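Local atomic coordinates of glutamate racemase (Escherichia coli, PDB entry 2JFN), a protein that belongs to the Asp/Glu/hydantoin racemase family of alpha/beta enzymes, with helices packed around two separate beta sheets. Residues V69-V72 / V73-T77; P101-R104 / E105-F109; R185-R188 / P189-R192. One frame throughout, in Å; residues are numbered along the deposited sequence.

In the fold
The three contacts follow one another along the chain, each confined to a short run of backbone. Interaction 1 lies in the middle of helix 65-82 and interaction 2 at the end of helix 93-106; both helices pack beside the mixed sheet. Their centres are about 11 Å apart and they touch: T77 OG1 probably hydrogen-bonds K106 NZ at 2.8 Å, and V69 CG1 packs on A102 CB at 3.6 Å. Interaction 3, where helix 180-186 gives way to helix 188-191, is on the opposite side of the chain's centre, about 36 Å from interaction 1 and about 40 Å from interaction 2, between centres, beside the four-stranded parallel sheet. Thus two neighbouring helices pack against one sheet, while a separate helical junction flanks the other.

Interaction 1 (V69-V72 / V73-T77); sequences VERV and VAIVT
Within helix 65-82, V72 and V76 lie one turn apart on the face that packs inward, and the regular i to i+4 ladder of an alpha helix joins the two halves of the segment. V73 N, A74 N, I75 N and V76 N donate in turn to the carbonyls of V69, E70, R71 and V72; the last of these bonds, V76 N to V72 O, is 3.0 Å long. The valines suit this face because their branched, apolar side chains are compact. V72 CG1 stands 4.3 Å from V76 CG2, and V72 also packs on F27 of strand 21-28 and S99 of helix 93-106. V69 and V73 pair more loosely and turn toward helix 93-106.

R71 needs a long chain. With CG anti to the backbone N (chi1 -178°) and a bend at chi2, it crosses I75, whose CD1 approaches the guanidinium obliquely, 3.8 Å from R71 NE, while I75 CG1 lies above one face, toward its rim. The charge itself is met by D54 OD2, in a salt bridge with R71 NE, and by the terminal carboxylate of G285, with R71 NH1: two salt bridges on the buried R71, one of which ties the helix to the chain's C-terminal end.

V73 O accepts two bonds from T77, one turn on, from opposite faces of its carbonyl plane: T77 N at 3.0 Å and T77 OG1 at 2.6 Å.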
ATOM      1  N   VAL A  69      -2.703  12.548   9.091  1.00 30.39           N
ATOM      2  CA  VAL A  69      -1.697  13.454   8.545  1.00 30.68           C
ATOM      3  C   VAL A  69      -0.573  13.695   9.549  1.00 30.46           C
ATOM      4  O   VAL A  69       0.603  13.550   9.211  1.00 30.83           O
ATOM      5  CB  VAL A  69      -2.318  14.815   8.144  1.00 31.33           C
ATOM      6  CG1 VAL A  69      -1.228  15.765   7.654  1.00 31.13           C
ATOM      7  CG2 VAL A  69      -3.367  14.604   7.053  1.00 31.78           C
ATOM      8  N   GLU A  70      -0.937  14.046  10.782  1.00 29.88           N
ATOM      9  CA  GLU A  70       0.048  14.315  11.827  1.00 30.07           C
ATOM     10  C   GLU A  70       0.904  13.091  12.136  1.00 28.57           C
ATOM     11  O   GLU A  70       2.122  13.195  12.328  1.00 28.03           O
ATOM     12  CB  GLU A  70      -0.638  14.772  13.124  1.00 31.73           C
ATOM     13  CG  GLU A  70      -1.356  16.126  13.056  1.00 35.37           C
ATOM     14  CD  GLU A  70      -0.442  17.274  12.650  1.00 37.49           C
ATOM     15  OE1 GLU A  70       0.722  17.318  13.112  1.00 39.42           O
ATOM     16  OE2 GLU A  70      -0.891  18.144  11.871  1.00 39.33           O
ATOM     17  N   ARG A  71       0.253  11.938  12.194  1.00 26.83           N
ATOM     18  CA  ARG A  71       0.927  10.682  12.500  1.00 25.52           C
ATOM     19  C   ARG A  71       1.950  10.292  11.441  1.00 24.66           C
ATOM     20  O   ARG A  71       3.091   9.972  11.772  1.00 24.09           O
ATOM     21  CB  ARG A  71      -0.109   9.565  12.663  1.00 25.00           C
ATOM     22  CG  ARG A  71       0.467   8.202  13.023  1.00 24.55           C
ATOM     23  CD  ARG A  71       1.160   8.205  14.382  1.00 24.30           C
ATOM     24  NE  ARG A  71       1.563   6.848  14.756  1.00 24.43           N
ATOM     25  CZ  ARG A  71       2.303   6.545  15.816  1.00 24.76           C
ATOM     26  NH1 ARG A  71       2.738   7.504  16.629  1.00 24.34           N
ATOM     27  NH2 ARG A  71       2.620   5.280  16.057  1.00 24.54           N
ATOM     28  N   VAL A  72       1.552  10.325  10.171  1.00 23.70           N
ATOM     29  CA  VAL A  72       2.472   9.952   9.103  1.00 23.69           C
ATOM     30  C   VAL A  72       3.644  10.932   9.012  1.00 23.44           C
ATOM     31  O   VAL A  72       4.780  10.526   8.768  1.00 23.28           O
ATOM     32  CB  VAL A  72       1.743   9.859   7.746  1.00 23.55           C
ATOM     33  CG1 VAL A  72       2.727   9.470   6.654  1.00 23.48           C
ATOM     34  CG2 VAL A  72       0.625   8.812   7.839  1.00 24.07           C
ATOM     35  N   VAL A  73       3.374  12.216   9.214  1.00 23.43           N
ATOM     36  CA  VAL A  73       4.437  13.214   9.188  1.00 23.42           C
ATOM     37  C   VAL A  73       5.412  12.928  10.344  1.00 23.35           C
ATOM     38  O   VAL A  73       6.623  13.027  10.176  1.00 23.23           O
ATOM     39  CB  VAL A  73       3.876  14.652   9.329  1.00 24.16           C
ATOM     40  CG1 VAL A  73       5.012  15.642   9.606  1.00 24.47           C
ATOM     41  CG2 VAL A  73       3.154  15.058   8.051  1.00 24.03           C
ATOM     42  N   ALA A  74       4.887  12.561  11.511  1.00 22.61           N
ATOM     43  CA  ALA A  74       5.745  12.261  12.660  1.00 22.36           C
ATOM     44  C   ALA A  74       6.590  11.004  12.411  1.00 22.47           C
ATOM     45  O   ALA A  74       7.766  10.954  12.773  1.00 21.70           O
ATOM     46  CB  ALA A  74       4.905  12.085  13.927  1.00 22.18           C
ATOM     47  N   ILE A  75       5.997   9.981  11.802  1.00 22.12           N
ATOM     48  CA  ILE A  75       6.757   8.772  11.534  1.00 22.33           C
ATOM     49  C   ILE A  75       7.883   9.025  10.516  1.00 22.41           C
ATOM     50  O   ILE A  75       9.005   8.562  10.707  1.00 22.76           O
ATOM     51  CB  ILE A  75       5.832   7.625  11.047  1.00 22.09           C
ATOM     52  CG1 ILE A  75       4.925   7.176  12.202  1.00 22.35           C
ATOM     53  CG2 ILE A  75       6.674   6.452  10.536  1.00 21.64           C
ATOM     54  CD1 ILE A  75       3.841   6.174  11.812  1.00 21.88           C
ATOM     55  N   VAL A  76       7.604   9.765   9.445  1.00 22.98           N
ATOM     56  CA  VAL A  76       8.648  10.034   8.451  1.00 22.84           C
ATOM     57  C   VAL A  76       9.737  10.906   9.080  1.00 23.01           C
ATOM     58  O   VAL A  76      10.915  10.797   8.751  1.00 22.66           O
ATOM     59  CB  VAL A  76       8.085  10.752   7.200  1.00 23.18           C
ATOM     60  CG1 VAL A  76       9.235  11.088   6.235  1.00 23.17           C
ATOM     61  CG2 VAL A  76       7.054   9.854   6.500  1.00 22.52           C
ATOM     62  N   THR A  77       9.336  11.776   9.996  1.00 23.25           N
ATOM     63  CA  THR A  77      10.293  12.633  10.678  1.00 23.42           C
ATOM     64  C   THR A  77      11.255  11.773  11.499  1.00 23.65           C
ATOM     65  O   THR A  77      12.469  12.000  11.492  1.00 23.58           O
ATOM     66  CB  THR A  77       9.563  13.619  11.599  1.00 23.36           C
ATOM     67  OG1 THR A  77       8.734  14.467  10.794  1.00 23.52           O
ATOM     68  CG2 THR A  77      10.556  14.480  12.382  1.00 23.84           C
TER

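Interaction 2 (P101-R104 / E105-F109); sequences PALR and EKFDF. With UMA (uridine-5'-diphosphate-N-acetylmuramoyl-L-alanine), chain C.
R104, near the end of helix 93-106, grips the carboxylate of a bound uridine-5'-diphosphate-N-acetylmuramoyl-L-alanine (UMA) with two bonds, while its neighbour L103 packs on F107, four residues on. R104 NH1 donates to UMA O20 at 3.0 Å and R104 NH2 to UMA O19 at 2.6 Å, both nearly straight, with the carboxylate carbon at the edge of the guanidinium and in its plane. An arginine chain extended from CG to NE gives the reach, while R104 NH2 also bonds V111 O, which helps fix the rotation of the group. K119 NZ and the carbonyls of G113 and V115 bind UMA at other points.

On the apolar side, L103 CD2 meets the edge atom F107 CE1 at 3.7 Å. F107 is the first residue to leave helical backbone angles, yet its N still bonds L103 O at 3.0 Å. Its CG lies anti to the carbonyl carbon (chi1 -54°), which swings the ring back so that F107 CD1 comes within 3.2 Å of L103 O, the oxygen lying near the ring plane. K106 CG sits over the centre of one ring face. The broad side chain suits this position, where the buried ring also packs on V76, T77 and Q80 of helix 65-82.

Two bonds, one to each oxygen, from a group whose plane holds the carboxylate carbon, probably favour one orientation of the UMA carboxylate, which is twisted a little out of that plane, and its negative charge would be expected to strengthen the guanidinium's hold.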
ATOM      1  N   PRO A 101       0.464  16.507   0.691  1.00 31.41           N
ATOM      2  CA  PRO A 101       0.801  17.934   0.777  1.00 31.39           C
ATOM      3  C   PRO A 101       1.681  18.263   1.985  1.00 31.01           C
ATOM      4  O   PRO A 101       2.700  18.946   1.856  1.00 30.97           O
ATOM      5  CB  PRO A 101      -0.568  18.604   0.865  1.00 31.54           C
ATOM      6  CG  PRO A 101      -1.413  17.703   0.004  1.00 31.94           C
ATOM      7  CD  PRO A 101      -0.980  16.321   0.466  1.00 31.74           C
ATOM      8  N   ALA A 102       1.284  17.766   3.152  1.00 30.66           N
ATOM      9  CA  ALA A 102       2.017  18.012   4.389  1.00 30.28           C
ATOM     10  C   ALA A 102       3.430  17.439   4.360  1.00 29.99           C
ATOM     11  O   ALA A 102       4.377  18.069   4.848  1.00 29.77           O
ATOM     12  CB  ALA A 102       1.242  17.439   5.574  1.00 30.65           C
ATOM     13  N   LEU A 103       3.572  16.247   3.790  1.00 29.36           N
ATOM     14  CA  LEU A 103       4.876  15.599   3.696  1.00 28.42           C
ATOM     15  C   LEU A 103       5.790  16.311   2.709  1.00 28.66           C
ATOM     16  O   LEU A 103       6.984  16.469   2.958  1.00 27.90           O
ATOM     17  CB  LEU A 103       4.710  14.142   3.269  1.00 27.97           C
ATOM     18  CG  LEU A 103       4.050  13.226   4.303  1.00 27.49           C
ATOM     19  CD1 LEU A 103       3.655  11.903   3.644  1.00 26.76           C
ATOM     20  CD2 LEU A 103       5.009  12.997   5.466  1.00 26.64           C
ATOM     21  N   ARG A 104       5.227  16.749   1.590  1.00 28.64           N
ATOM     22  CA  ARG A 104       6.020  17.429   0.581  1.00 29.38           C
ATOM     23  C   ARG A 104       6.450  18.813   1.036  1.00 29.24           C
ATOM     24  O   ARG A 104       7.437  19.348   0.549  1.00 28.87           O
ATOM     25  CB  ARG A 104       5.243  17.494  -0.735  1.00 29.44           C
ATOM     26  CG  ARG A 104       5.210  16.146  -1.441  1.00 30.55           C
ATOM     27  CD  ARG A 104       4.205  16.080  -2.593  1.00 31.09           C
ATOM     28  NE  ARG A 104       4.281  14.768  -3.234  1.00 31.83           N
ATOM     29  CZ  ARG A 104       3.335  14.240  -4.009  1.00 31.39           C
ATOM     30  NH1 ARG A 104       2.217  14.905  -4.254  1.00 31.47           N
ATOM     31  NH2 ARG A 104       3.509  13.037  -4.528  1.00 30.99           N
ATOM     32  N   GLU A 105       5.710  19.383   1.979  1.00 29.80           N
ATOM     33  CA  GLU A 105       6.049  20.696   2.511  1.00 31.03           C
ATOM     34  C   GLU A 105       7.168  20.571   3.541  1.00 30.44           C
ATOM     35  O   GLU A 105       8.109  21.364   3.548  1.00 31.06           O
ATOM     36  CB  GLU A 105       4.827  21.345   3.171  1.00 32.41           C
ATOM     37  CG  GLU A 105       5.172  22.531   4.074  1.00 34.95           C
ATOM     38  CD  GLU A 105       5.811  23.686   3.319  1.00 36.39           C
ATOM     39  OE1 GLU A 105       6.453  24.544   3.972  1.00 37.63           O
ATOM     40  OE2 GLU A 105       5.667  23.741   2.078  1.00 37.49           O
ATOM     41  N   LYS A 106       7.083  19.564   4.399  1.00 29.73           N
ATOM     42  CA  LYS A 106       8.094  19.402   5.431  1.00 29.26           C
ATOM     43  C   LYS A 106       9.436  18.838   4.967  1.00 29.05           C
ATOM     44  O   LYS A 106      10.488  19.255   5.460  1.00 28.51           O
ATOM     45  CB  LYS A 106       7.558  18.533   6.579  1.00 29.20           C
ATOM     46  CG  LYS A 106       8.497  18.525   7.803  1.00 29.25           C
ATOM     47  CD  LYS A 106       7.889  17.827   9.020  1.00 28.92           C
ATOM     48  CE  LYS A 106       8.813  17.935  10.245  1.00 28.67           C
ATOM     49  NZ  LYS A 106       8.288  17.193  11.438  1.00 28.66           N
ATOM     50  N   PHE A 107       9.413  17.912   4.015  1.00 28.37           N
ATOM     51  CA  PHE A 107      10.650  17.294   3.572  1.00 28.51           C
ATOM     52  C   PHE A 107      11.203  17.747   2.237  1.00 28.85           C
ATOM     53  O   PHE A 107      10.470  18.220   1.370  1.00 28.61           O
ATOM     54  CB  PHE A 107      10.490  15.773   3.588  1.00 28.11           C
ATOM     55  CG  PHE A 107      10.038  15.240   4.919  1.00 27.86           C
ATOM     56  CD1 PHE A 107       8.705  14.908   5.137  1.00 27.53           C
ATOM     57  CD2 PHE A 107      10.939  15.132   5.975  1.00 27.75           C
ATOM     58  CE1 PHE A 107       8.272  14.479   6.392  1.00 27.08           C
ATOM     59  CE2 PHE A 107      10.517  14.701   7.239  1.00 27.41           C
ATOM     60  CZ  PHE A 107       9.183  14.376   7.444  1.00 27.01           C
ATOM     61  N   ASP A 108      12.515  17.591   2.088  1.00 29.16           N
ATOM     62  CA  ASP A 108      13.197  17.984   0.866  1.00 29.72           C
ATOM     63  C   ASP A 108      13.706  16.812   0.057  1.00 29.83           C
ATOM     64  O   ASP A 108      14.797  16.838  -0.514  1.00 30.36           O
ATOM     65  CB  ASP A 108      14.328  18.953   1.189  1.00 29.47           C
ATOM     66  CG  ASP A 108      13.807  20.282   1.669  1.00 29.74           C
ATOM     67  OD1 ASP A 108      13.019  20.902   0.922  1.00 29.19           O
ATOM     68  OD2 ASP A 108      14.168  20.702   2.787  1.00 29.72           O
ATOM     69  N   PHE A 109      12.902  15.762   0.036  1.00 29.48           N
ATOM     70  CA  PHE A 109      13.205  14.588  -0.756  1.00 29.36           C
ATOM     71  C   PHE A 109      11.862  14.260  -1.381  1.00 28.99           C
ATOM     72  O   PHE A 109      10.811  14.566  -0.812  1.00 28.79           O
ATOM     73  CB  PHE A 109      13.758  13.435   0.101  1.00 28.81           C
ATOM     74  CG  PHE A 109      12.946  13.121   1.320  1.00 29.18           C
ATOM     75  CD1 PHE A 109      11.713  12.479   1.214  1.00 29.09           C
ATOM     76  CD2 PHE A 109      13.429  13.450   2.586  1.00 28.19           C
ATOM     77  CE1 PHE A 109      10.973  12.168   2.356  1.00 29.20           C
ATOM     78  CE2 PHE A 109      12.701  13.147   3.729  1.00 28.87           C
ATOM     79  CZ  PHE A 109      11.468  12.503   3.620  1.00 28.19           C
TER
HETATM   80  N1  UMA C1286       0.346   5.375  -9.479  1.00 29.94           N
HETATM   81  C2  UMA C1286       0.301   5.955  -8.113  1.00 29.32           C
HETATM   82  N3  UMA C1286       1.365   6.782  -7.785  1.00 29.55           N
HETATM   83  C4  UMA C1286       2.446   7.102  -8.621  1.00 29.59           C
HETATM   84  C5  UMA C1286       2.428   6.472 -10.007  1.00 29.56           C
HETATM   85  C6  UMA C1286       1.407   5.661 -10.352  1.00 29.26           C
HETATM   86  O2  UMA C1286      -0.593   5.735  -7.310  1.00 29.70           O
HETATM   87  O4  UMA C1286       3.329   7.841  -8.212  1.00 30.57           O
HETATM   88  C1B UMA C1286      -0.801   4.473  -9.850  1.00 29.97           C
HETATM   89  C2B UMA C1286      -1.994   5.283 -10.326  1.00 30.33           C
HETATM   90  O2' UMA C1286      -3.297   4.769  -9.845  1.00 29.77           O
HETATM   91  C3B UMA C1286      -1.948   5.334 -11.817  1.00 30.56           C
HETATM   92  C4B UMA C1286      -1.362   3.958 -12.070  1.00 31.30           C
HETATM   93  O4B UMA C1286      -0.534   3.645 -10.956  1.00 30.67           O
HETATM   94  O3B UMA C1286      -3.337   5.520 -12.198  1.00 31.06           O
HETATM   95  C5B UMA C1286      -0.515   3.855 -13.275  1.00 31.78           C
HETATM   96  O5B UMA C1286       0.380   4.908 -13.319  1.00 33.40           O
HETATM   97  PA  UMA C1286       1.311   5.222 -14.570  1.00 34.79           P
HETATM   98  O1A UMA C1286       2.375   6.074 -14.022  1.00 34.47           O
HETATM   99  O2A UMA C1286       1.730   3.993 -15.163  1.00 33.73           O
HETATM  100  O3A UMA C1286       0.338   6.108 -15.516  1.00 35.18           O
HETATM  101  PB  UMA C1286      -1.096   6.774 -15.302  1.00 37.02           P
HETATM  102  O1B UMA C1286      -2.127   5.790 -15.053  1.00 36.86           O
HETATM  103  O2B UMA C1286      -1.300   7.731 -16.394  1.00 37.25           O
HETATM  104  O1' UMA C1286      -0.781   7.693 -13.979  1.00 37.25           O
HETATM  105  C1' UMA C1286      -0.636   9.113 -13.936  1.00 37.93           C
HETATM  106  C2' UMA C1286       0.453   9.535 -12.986  1.00 38.46           C
HETATM  107  N2' UMA C1286       1.771   9.014 -13.394  1.00 38.63           N
HETATM  108  C7' UMA C1286       2.752   9.821 -13.831  1.00 39.00           C
HETATM  109  O7' UMA C1286       2.672  11.044 -13.757  1.00 39.50           O
HETATM  110  C8' UMA C1286       4.003   9.197 -14.413  1.00 39.26           C
HETATM  111  C3' UMA C1286       0.070   9.061 -11.574  1.00 38.65           C
HETATM  112  O3' UMA C1286       1.053   9.526 -10.588  1.00 39.05           O
HETATM  113  C4' UMA C1286      -1.332   9.578 -11.170  1.00 38.99           C
HETATM  114  O4' UMA C1286      -1.692   9.109  -9.886  1.00 39.14           O
HETATM  115  C5' UMA C1286      -2.370   9.138 -12.206  1.00 39.08           C
HETATM  116  O5' UMA C1286      -1.938   9.619 -13.535  1.00 38.34           O
HETATM  117  C6' UMA C1286      -3.753   9.716 -11.968  1.00 39.49           C
HETATM  118  O6' UMA C1286      -3.685  11.132 -11.884  1.00 40.33           O
HETATM  119  C18 UMA C1286       1.563  10.868 -10.383  1.00 39.32           C
HETATM  120  C19 UMA C1286       0.871  11.617  -9.293  1.00 39.68           C
HETATM  121  O18 UMA C1286       0.767  12.830  -9.330  1.00 40.46           O
HETATM  122  C20 UMA C1286       3.102  10.791 -10.297  1.00 39.34           C
HETATM  123  N4  UMA C1286       0.392  10.853  -8.297  1.00 39.52           N
HETATM  124  C21 UMA C1286      -0.195  11.348  -7.043  1.00 39.62           C
HETATM  125  C22 UMA C1286       0.665  12.404  -6.286  1.00 39.22           C
HETATM  126  O19 UMA C1286       1.908  12.328  -6.414  1.00 39.54           O
HETATM  127  O20 UMA C1286       0.088  13.286  -5.601  1.00 39.22           O
HETATM  128  C23 UMA C1286      -0.479  10.162  -6.114  1.00 39.39           C

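Interaction 3 (R185-R188 / P189-R192); sequences RILR and PWLR
R188 lies against R192, one turn on, while its neighbours L187 and P189 shape the junction between helix 180-186 and helix 188-191. The two arginine side chains run alongside each other and point the same way, their guanidinium planes 13° apart and their centres 3.8 Å apart. R188 reaches this stack with CG anti to the backbone N (chi1 -164°) and a bend at chi3; R192 NH2 then lies 3.2 Å above one face of its guanidinium. R185 CZ lies over the opposite face, making R188 the middle of three.

L187 O receives L191 N at 3.0 Å in the carbonyl plane, starting the second helix. Proline suits the first turn here: P189 has no N-H to offer, and its CD packs 3.4 Å from I186 O. The buried L187 side chain turns to the hydrophobic interior, its CD2 reaching W190 CE3 at 4.1 Å, and both residues pack on L160 of strand 156-161 and on L218.

Flat guanidinium groups can stack by dispersion despite like charge, since their polar N-H groups point outward around the rim; solvent or counter-ions probably screen the three charges at this surface.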
ATOM      1  N   ARG A 185     -17.622 -14.764   0.882  1.00 30.97           N
ATOM      2  CA  ARG A 185     -18.687 -14.035   1.555  1.00 31.66           C
ATOM      3  C   ARG A 185     -18.522 -12.543   1.288  1.00 30.92           C
ATOM      4  O   ARG A 185     -19.474 -11.850   0.924  1.00 30.74           O
ATOM      5  CB  ARG A 185     -18.628 -14.307   3.062  1.00 32.95           C
ATOM      6  CG  ARG A 185     -19.688 -13.565   3.862  1.00 35.19           C
ATOM      7  CD  ARG A 185     -21.092 -14.044   3.509  1.00 36.95           C
ATOM      8  NE  ARG A 185     -22.105 -13.150   4.063  1.00 38.48           N
ATOM      9  CZ  ARG A 185     -22.325 -11.916   3.623  1.00 39.27           C
ATOM     10  NH1 ARG A 185     -21.609 -11.427   2.617  1.00 39.25           N
ATOM     11  NH2 ARG A 185     -23.251 -11.162   4.200  1.00 40.18           N
ATOM     12  N   ILE A 186     -17.302 -12.052   1.467  1.00 30.14           N
ATOM     13  CA  ILE A 186     -17.024 -10.643   1.234  1.00 29.32           C
ATOM     14  C   ILE A 186     -17.343 -10.279  -0.217  1.00 28.71           C
ATOM     15  O   ILE A 186     -17.912  -9.223  -0.490  1.00 28.31           O
ATOM     16  CB  ILE A 186     -15.535 -10.320   1.527  1.00 29.04           C
ATOM     17  CG1 ILE A 186     -15.238 -10.552   3.015  1.00 29.51           C
ATOM     18  CG2 ILE A 186     -15.220  -8.882   1.121  1.00 29.20           C
ATOM     19  CD1 ILE A 186     -13.766 -10.400   3.386  1.00 29.37           C
ATOM     20  N   LEU A 187     -16.986 -11.162  -1.146  1.00 28.36           N
ATOM     21  CA  LEU A 187     -17.217 -10.917  -2.568  1.00 28.42           C
ATOM     22  C   LEU A 187     -18.575 -11.405  -3.087  1.00 28.77           C
ATOM     23  O   LEU A 187     -18.850 -11.323  -4.283  1.00 27.81           O
ATOM     24  CB  LEU A 187     -16.087 -11.564  -3.390  1.00 28.23           C
ATOM     25  CG  LEU A 187     -14.680 -11.006  -3.133  1.00 28.51           C
ATOM     26  CD1 LEU A 187     -13.622 -11.912  -3.754  1.00 28.72           C
ATOM     27  CD2 LEU A 187     -14.582  -9.605  -3.704  1.00 28.48           C
ATOM     28  N   ARG A 188     -19.426 -11.889  -2.185  1.00 29.44           N
ATOM     29  CA  ARG A 188     -20.740 -12.402  -2.572  1.00 30.59           C
ATOM     30  C   ARG A 188     -21.474 -11.454  -3.525  1.00 31.15           C
ATOM     31  O   ARG A 188     -21.976 -11.884  -4.559  1.00 31.37           O
ATOM     32  CB  ARG A 188     -21.598 -12.689  -1.324  1.00 31.00           C
ATOM     33  CG  ARG A 188     -22.824 -13.581  -1.606  1.00 31.92           C
ATOM     34  CD  ARG A 188     -23.559 -13.990  -0.328  1.00 32.72           C
ATOM     35  NE  ARG A 188     -24.314 -12.888   0.269  1.00 33.40           N
ATOM     36  CZ  ARG A 188     -25.131 -13.020   1.310  1.00 33.80           C
ATOM     37  NH1 ARG A 188     -25.300 -14.206   1.879  1.00 34.90           N
ATOM     38  NH2 ARG A 188     -25.792 -11.973   1.778  1.00 34.07           N
ATOM     39  N   PRO A 189     -21.522 -10.146  -3.204  1.00 31.69           N
ATOM     40  CA  PRO A 189     -22.205  -9.176  -4.068  1.00 32.00           C
ATOM     41  C   PRO A 189     -21.802  -9.317  -5.533  1.00 32.69           C
ATOM     42  O   PRO A 189     -22.649  -9.294  -6.433  1.00 33.41           O
ATOM     43  CB  PRO A 189     -21.757  -7.833  -3.496  1.00 32.34           C
ATOM     44  CG  PRO A 189     -21.562  -8.127  -2.056  1.00 32.12           C
ATOM     45  CD  PRO A 189     -20.868  -9.465  -2.070  1.00 31.58           C
ATOM     46  N   TRP A 190     -20.499  -9.454  -5.766  1.00 32.33           N
ATOM     47  CA  TRP A 190     -19.971  -9.588  -7.115  1.00 32.66           C
ATOM     48  C   TRP A 190     -20.239 -10.960  -7.715  1.00 32.80           C
ATOM     49  O   TRP A 190     -20.533 -11.073  -8.899  1.00 33.14           O
ATOM     50  CB  TRP A 190     -18.467  -9.291  -7.118  1.00 31.96           C
ATOM     51  CG  TRP A 190     -18.156  -7.831  -6.940  1.00 31.74           C
ATOM     52  CD1 TRP A 190     -19.052  -6.821  -6.732  1.00 31.47           C
ATOM     53  CD2 TRP A 190     -16.861  -7.217  -6.975  1.00 31.19           C
ATOM     54  NE1 TRP A 190     -18.397  -5.618  -6.636  1.00 31.75           N
ATOM     55  CE2 TRP A 190     -17.051  -5.832  -6.781  1.00 31.14           C
ATOM     56  CE3 TRP A 190     -15.559  -7.705  -7.152  1.00 31.17           C
ATOM     57  CZ2 TRP A 190     -15.987  -4.926  -6.760  1.00 30.64           C
ATOM     58  CZ3 TRP A 190     -14.497  -6.800  -7.131  1.00 30.63           C
ATOM     59  CH2 TRP A 190     -14.722  -5.428  -6.936  1.00 30.76           C
ATOM     60  N   LEU A 191     -20.140 -12.000  -6.897  1.00 33.23           N
ATOM     61  CA  LEU A 191     -20.388 -13.351  -7.379  1.00 34.12           C
ATOM     62  C   LEU A 191     -21.855 -13.556  -7.754  1.00 34.32           C
ATOM     63  O   LEU A 191     -22.190 -14.523  -8.429  1.00 34.60           O
ATOM     64  CB  LEU A 191     -19.971 -14.376  -6.321  1.00 34.10           C
ATOM     65  CG  LEU A 191     -18.472 -14.411  -6.021  1.00 34.63           C
ATOM     66  CD1 LEU A 191     -18.198 -15.320  -4.829  1.00 34.77           C
ATOM     67  CD2 LEU A 191     -17.723 -14.896  -7.263  1.00 34.84           C
ATOM     68  N   ARG A 192     -22.729 -12.651  -7.318  1.00 34.66           N
ATOM     69  CA  ARG A 192     -24.151 -12.768  -7.646  1.00 35.36           C
ATOM     70  C   ARG A 192     -24.557 -11.899  -8.832  1.00 35.93           C
ATOM     71  O   ARG A 192     -25.739 -11.816  -9.167  1.00 36.00           O
ATOM     72  CB  ARG A 192     -25.017 -12.400  -6.440  1.00 35.21           C
ATOM     73  CG  ARG A 192     -25.076 -13.471  -5.365  1.00 34.86           C
ATOM     74  CD  ARG A 192     -25.874 -12.979  -4.168  1.00 34.91           C
ATOM     75  NE  ARG A 192     -26.078 -14.028  -3.172  1.00 35.35           N
ATOM     76  CZ  ARG A 192     -26.707 -13.844  -2.013  1.00 34.80           C
ATOM     77  NH1 ARG A 192     -27.185 -12.648  -1.702  1.00 34.29           N
ATOM     78  NH2 ARG A 192     -26.867 -14.861  -1.175  1.00 34.13           N
TER